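Local coordinates for protein YcaO (Methanopyrus kandleri, PDB 6CIB) that binds ATP-type nucleotides and magnesium and, as a YcaO-family enzyme, probably uses ATP to activate a peptide backbone amide for thioamidation, at residues Y126-A129 with N130-F133; A354-Y357 with V358-E361. One frame throughout, in Å; residues are numbered along the deposited sequence.

Interaction 1. Residues Y126-A129 with N130-F133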
ATOM      1  N   TYR A 126      11.712 -16.113  11.978  1.00 41.90           N
ATOM      2  CA  TYR A 126      12.430 -16.024  10.704  1.00 41.76           C
ATOM      3  C   TYR A 126      11.491 -16.079   9.510  1.00 40.40           C
ATOM      4  O   TYR A 126      10.558 -16.884   9.462  1.00 40.63           O
ATOM      5  CB  TYR A 126      13.533 -17.086  10.601  1.00 42.19           C
ATOM      6  CG  TYR A 126      14.709 -16.784  11.501  1.00 44.35           C
ATOM      7  CD1 TYR A 126      15.758 -15.970  11.060  1.00 44.33           C
ATOM      8  CD2 TYR A 126      14.761 -17.287  12.811  1.00 45.02           C
ATOM      9  CE1 TYR A 126      16.834 -15.678  11.891  1.00 46.61           C
ATOM     10  CE2 TYR A 126      15.830 -16.995  13.652  1.00 47.24           C
ATOM     11  CZ  TYR A 126      16.864 -16.194  13.185  1.00 48.34           C
ATOM     12  OH  TYR A 126      17.927 -15.906  14.005  1.00 50.63           O
ATOM     13  N   VAL A 127      11.752 -15.194   8.556  1.00 39.10           N
ATOM     14  CA  VAL A 127      10.919 -15.029   7.370  1.00 38.57           C
ATOM     15  C   VAL A 127      11.823 -15.285   6.164  1.00 37.60           C
ATOM     16  O   VAL A 127      12.979 -14.848   6.176  1.00 38.92           O
ATOM     17  CB  VAL A 127      10.271 -13.615   7.365  1.00 39.12           C
ATOM     18  CG1 VAL A 127       9.612 -13.277   6.037  1.00 38.68           C
ATOM     19  CG2 VAL A 127       9.229 -13.517   8.469  1.00 40.69           C
ATOM     20  N   PRO A 128      11.317 -16.001   5.133  1.00 36.26           N
ATOM     21  CA  PRO A 128      12.143 -16.236   3.937  1.00 36.84           C
ATOM     22  C   PRO A 128      12.547 -14.921   3.293  1.00 36.17           C
ATOM     23  O   PRO A 128      11.771 -13.955   3.330  1.00 36.67           O
ATOM     24  CB  PRO A 128      11.205 -17.010   2.998  1.00 36.74           C
ATOM     25  CG  PRO A 128      10.174 -17.621   3.898  1.00 37.11           C
ATOM     26  CD  PRO A 128       9.977 -16.609   4.989  1.00 36.40           C
ATOM     27  N   ALA A 129      13.753 -14.886   2.729  1.00 35.28           N
ATOM     28  CA  ALA A 129      14.255 -13.701   2.022  1.00 35.29           C
ATOM     29  C   ALA A 129      13.314 -13.242   0.904  1.00 33.16           C
ATOM     30  O   ALA A 129      13.161 -12.038   0.697  1.00 33.29           O
ATOM     31  CB  ALA A 129      15.663 -13.937   1.490  1.00 36.08           C
ATOM     32  N   ASN A 130      12.662 -14.196   0.231  1.00 32.74           N
ATOM     33  CA  ASN A 130      11.699 -13.914  -0.860  1.00 33.74           C
ATOM     34  C   ASN A 130      10.433 -13.212  -0.357  1.00 35.64           C
ATOM     35  O   ASN A 130       9.683 -12.627  -1.146  1.00 37.48           O
ATOM     36  CB  ASN A 130      11.321 -15.208  -1.606  1.00 33.66           C
ATOM     37  CG  ASN A 130      10.651 -14.952  -2.961  1.00 34.52           C
ATOM     38  OD1 ASN A 130      11.244 -14.368  -3.871  1.00 34.97           O
ATOM     39  ND2 ASN A 130       9.412 -15.409  -3.103  1.00 33.73           N
ATOM     40  N   GLU A 131      10.201 -13.289   0.953  1.00 35.46           N
ATOM     41  CA  GLU A 131       9.084 -12.613   1.595  1.00 36.46           C
ATOM     42  C   GLU A 131       9.501 -11.289   2.238  1.00 35.91           C
ATOM     43  O   GLU A 131       8.696 -10.637   2.906  1.00 35.52           O
ATOM     44  CB  GLU A 131       8.432 -13.532   2.639  1.00 37.90           C
ATOM     45  CG  GLU A 131       7.682 -14.726   2.068  1.00 40.14           C
ATOM     46  CD  GLU A 131       6.595 -14.334   1.086  1.00 42.92           C
ATOM     47  OE1 GLU A 131       5.843 -13.367   1.354  1.00 45.95           O
ATOM     48  OE2 GLU A 131       6.488 -15.000   0.041  1.00 45.36           O
ATOM     49  N   VAL A 132      10.754 -10.893   2.031  1.00 32.66           N
ATOM     50  CA  VAL A 132      11.264  -9.655   2.599  1.00 32.66           C
ATOM     51  C   VAL A 132      11.753  -8.728   1.481  1.00 33.19           C
ATOM     52  O   VAL A 132      11.326  -7.568   1.383  1.00 32.24           O
ATOM     53  CB  VAL A 132      12.390  -9.926   3.633  1.00 32.19           C
ATOM     54  CG1 VAL A 132      12.995  -8.625   4.138  1.00 32.90           C
ATOM     55  CG2 VAL A 132      11.865 -10.730   4.811  1.00 31.37           C
ATOM     56  N   PHE A 133      12.638  -9.260   0.637  1.00 32.48           N
ATOM     57  CA  PHE A 133      13.347  -8.468  -0.353  1.00 32.38           C
ATOM     58  C   PHE A 133      12.612  -8.368  -1.679  1.00 31.54           C
ATOM     59  O   PHE A 133      11.678  -9.134  -1.945  1.00 31.73           O
ATOM     60  CB  PHE A 133      14.767  -9.024  -0.574  1.00 32.53           C
ATOM     61  CG  PHE A 133      15.641  -9.000   0.657  1.00 31.86           C
ATOM     62  CD1 PHE A 133      15.941  -7.798   1.310  1.00 32.34           C
ATOM     63  CD2 PHE A 133      16.187 -10.186   1.154  1.00 31.92           C
ATOM     64  CE1 PHE A 133      16.753  -7.779   2.439  1.00 31.20           C
ATOM     65  CE2 PHE A 133      17.006 -10.173   2.273  1.00 31.30           C
ATOM     66  CZ  PHE A 133      17.290  -8.968   2.917  1.00 31.75           C
TER

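Interaction 2. Residues A354-Y357 with V358-E361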
ATOM      1  N   ALA A 354      -3.051 -13.227   5.485  1.00 32.00           N
ATOM      2  CA  ALA A 354      -3.761 -12.187   4.712  1.00 30.53           C
ATOM      3  C   ALA A 354      -3.664 -12.522   3.236  1.00 29.45           C
ATOM      4  O   ALA A 354      -2.642 -13.037   2.783  1.00 29.11           O
ATOM      5  CB  ALA A 354      -3.190 -10.803   4.979  1.00 29.17           C
ATOM      6  N   SER A 355      -4.730 -12.254   2.491  1.00 29.36           N
ATOM      7  CA  SER A 355      -4.740 -12.588   1.069  1.00 28.88           C
ATOM      8  C   SER A 355      -3.944 -11.580   0.249  1.00 28.94           C
ATOM      9  O   SER A 355      -4.047 -10.371   0.461  1.00 26.71           O
ATOM     10  CB  SER A 355      -6.161 -12.662   0.530  1.00 29.51           C
ATOM     11  OG  SER A 355      -6.140 -13.184  -0.794  1.00 30.14           O
ATOM     12  N   GLU A 356      -3.149 -12.108  -0.679  1.00 29.92           N
ATOM     13  CA  GLU A 356      -2.421 -11.304  -1.649  1.00 31.29           C
ATOM     14  C   GLU A 356      -2.739 -11.784  -3.074  1.00 32.47           C
ATOM     15  O   GLU A 356      -1.919 -11.663  -3.989  1.00 31.28           O
ATOM     16  CB  GLU A 356      -0.919 -11.298  -1.332  1.00 31.87           C
ATOM     17  CG  GLU A 356      -0.575 -10.612  -0.009  1.00 30.83           C
ATOM     18  CD  GLU A 356       0.890 -10.690   0.370  1.00 32.62           C
ATOM     19  OE1 GLU A 356       1.564 -11.696   0.053  1.00 32.82           O
ATOM     20  OE2 GLU A 356       1.373  -9.739   1.024  1.00 34.81           O
ATOM     21  N   TYR A 357      -3.967 -12.288  -3.237  1.00 33.60           N
ATOM     22  CA  TYR A 357      -4.507 -12.793  -4.506  1.00 34.23           C
ATOM     23  C   TYR A 357      -4.348 -11.828  -5.688  1.00 34.01           C
ATOM     24  O   TYR A 357      -4.039 -12.263  -6.806  1.00 31.99           O
ATOM     25  CB  TYR A 357      -5.981 -13.197  -4.327  1.00 34.61           C
ATOM     26  CG  TYR A 357      -6.632 -13.807  -5.553  1.00 36.77           C
ATOM     27  CD1 TYR A 357      -6.361 -15.134  -5.928  1.00 38.19           C
ATOM     28  CD2 TYR A 357      -7.537 -13.068  -6.330  1.00 37.12           C
ATOM     29  CE1 TYR A 357      -6.962 -15.700  -7.051  1.00 39.30           C
ATOM     30  CE2 TYR A 357      -8.138 -13.623  -7.453  1.00 38.18           C
ATOM     31  CZ  TYR A 357      -7.849 -14.940  -7.803  1.00 40.86           C
ATOM     32  OH  TYR A 357      -8.436 -15.501  -8.913  1.00 45.59           O
ATOM     33  N   VAL A 358      -4.549 -10.531  -5.430  1.00 34.61           N
ATOM     34  CA  VAL A 358      -4.383  -9.473  -6.451  1.00 35.20           C
ATOM     35  C   VAL A 358      -2.939  -9.314  -6.956  1.00 35.70           C
ATOM     36  O   VAL A 358      -2.715  -8.775  -8.044  1.00 35.50           O
ATOM     37  CB  VAL A 358      -4.947  -8.092  -5.995  1.00 34.74           C
ATOM     38  CG1 VAL A 358      -6.458  -8.136  -5.875  1.00 34.83           C
ATOM     39  CG2 VAL A 358      -4.319  -7.615  -4.691  1.00 33.74           C
ATOM     40  N   ILE A 359      -1.974  -9.767  -6.158  1.00 35.97           N
ATOM     41  CA  ILE A 359      -0.560  -9.769  -6.545  1.00 38.63           C
ATOM     42  C   ILE A 359      -0.183 -11.085  -7.243  1.00 39.18           C
ATOM     43  O   ILE A 359       0.453 -11.071  -8.292  1.00 39.90           O
ATOM     44  CB  ILE A 359       0.369  -9.456  -5.342  1.00 38.02           C
ATOM     45  CG1 ILE A 359       0.093  -8.038  -4.822  1.00 37.66           C
ATOM     46  CG2 ILE A 359       1.845  -9.592  -5.723  1.00 38.79           C
ATOM     47  CD1 ILE A 359       0.421  -7.840  -3.362  1.00 35.71           C
ATOM     48  N   ASP A 360      -0.585 -12.209  -6.657  1.00 41.69           N
ATOM     49  CA  ASP A 360      -0.312 -13.538  -7.203  1.00 44.40           C
ATOM     50  C   ASP A 360      -1.467 -14.469  -6.843  1.00 44.88           C
ATOM     51  O   ASP A 360      -1.862 -14.550  -5.669  1.00 43.94           O
ATOM     52  CB  ASP A 360       1.001 -14.094  -6.633  1.00 46.68           C
ATOM     53  CG  ASP A 360       1.540 -15.289  -7.421  1.00 50.70           C
ATOM     54  OD1 ASP A 360       0.794 -16.263  -7.683  1.00 51.14           O
ATOM     55  OD2 ASP A 360       2.739 -15.253  -7.765  1.00 53.76           O
ATOM     56  N   GLU A 361      -1.982 -15.186  -7.844  1.00 45.09           N
ATOM     57  CA  GLU A 361      -3.113 -16.108  -7.655  1.00 46.84           C
ATOM     58  C   GLU A 361      -2.835 -17.208  -6.636  1.00 45.73           C
ATOM     59  O   GLU A 361      -3.761 -17.694  -5.985  1.00 46.61           O
ATOM     60  CB  GLU A 361      -3.572 -16.706  -8.987  1.00 50.14           C
ATOM     61  CG  GLU A 361      -4.533 -15.795  -9.741  1.00 54.25           C
ATOM     62  CD  GLU A 361      -4.890 -16.284 -11.136  1.00 58.11           C
ATOM     63  OE1 GLU A 361      -4.695 -17.482 -11.449  1.00 59.11           O
ATOM     64  OE2 GLU A 361      -5.378 -15.448 -11.930  1.00 61.55           O
TER

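Interaction 1. Residues Y126-A129 with N130-F133
Val127 packs against the first side chains of the turn that follows its strand: its CG1 meets CG2 of Val132 at 3.6 Å and packs as closely on CB of Glu131. That methyl lies anti to the backbone N (chi1 169°), which turns it toward the coming residues. A branched, wholly apolar side chain suits this strand end because one methyl can touch both. Pro128 cannot donate a backbone hydrogen bond, but its carbonyl O accepts one from Glu131 N at 2.9 Å, the donor standing well above the carbonyl plane; its ring runs alongside the first carbons of Glu131, pointing the same way. Ala129 opens the short 3-10 turn, and its carbonyl O takes two N-H groups. Phe133 N approaches almost straight on, 2.8 Å away with an N-H...O angle of 177°, whereas Val132 N comes from above the carbonyl plane at 3.0 Å. The i to i+3 bonds are those of a 3-10 turn; Phe133 N to Ala129 O adds an alpha-turn, so this carbonyl carries both the i+3 and i+4 bonds. Ala129 CB, a single carbon laid against the ring, touches Phe133 CD2 at 3.8 Å, and CG1 of Val132 sits over the centre of one face of the same ring. A serine in place of Phe133 would probably leave the Ala129 methyl and Val132 CG1 without their aromatic partner and open a gap beside Val114. The carboxylate of Glu131 bends away from the turn to form salt bridges with Arg350 and Arg363, and Asn130 ND2 bonds to Leu141 O. The turn thus ends edge strand 124-128, with Phe133 against Val114 of the adjacent strand 113-118 and Val127 and Val132 against Ile333 and Val335 of strand 332-336.

Interaction 2. Residues A354-Y357 with V358-E361
Glu356 O is gripped by two backbone N-H groups from the far side of a tight turn. Asp360 N lies in the carbonyl plane, 3.0 Å away with an N-H...O angle of 168°, and Ile359 N comes from above that plane at 2.9 Å. Preceding them, Ser355 OG reaches forward two residues to Tyr357 N in a weak ST turn and is also hydrogen-bonded to Val364 O, a role that suits a short hydroxyl side chain. The Glu356 carboxylate leaves on an extended chain (chi2 176°), an acid suited to a site where Arg350, by a salt bridge, and Asn146 ND2 both reach its OE2. The two bonds to one carbonyl make a type I beta-turn, with Tyr357 and Val358 at its corners, overlapped by an alpha-turn, in the loop after strand 346-351. The Ile359 side chain lies about 7 Å from that of Glu164, which binds magnesium in a structure of this protein, so the turn is near the nucleotide-metal site without touching it. Asp360 O lies 3.4 Å from Tyr357 CA in a CA-H...O contact, while Asp360 OD1 accepts a hydrogen bond from Ala362 N. Further out, Tyr357 CG lies anti to the backbone N, sending the ring across the start of Glu361, where CE1 meets Glu361 CG at 3.6 Å. The aliphatic part of Glu361 suits this aromatic neighbour: CB and CG pack against the ring and the chain beyond runs extended, its carboxylate plane 18° from the ring's. Tyr357 also meets Tyr176 edge-to-face, and Val358 packs on Trp171, both of helix 154-177.

Following the chain from its N terminus, interaction 1 closes first, turning the chain at the end of edge strand 124-128 as it enters the loop leading to strand 148-150. Interaction 2 closes a second short turn, much later, in the loop after strand 346-351. The two are in series and neither nest nor cross; their centres lie 16 Å apart, and their nearest atoms come within about 5 Å without touching. Arg350, from the strand just before residues 354-361, bridges them by pairing with acids of both turns. Interaction 1 adjoins strands 113-118 and 332-336, while interaction 2 brings the C-terminal region against helix 154-177.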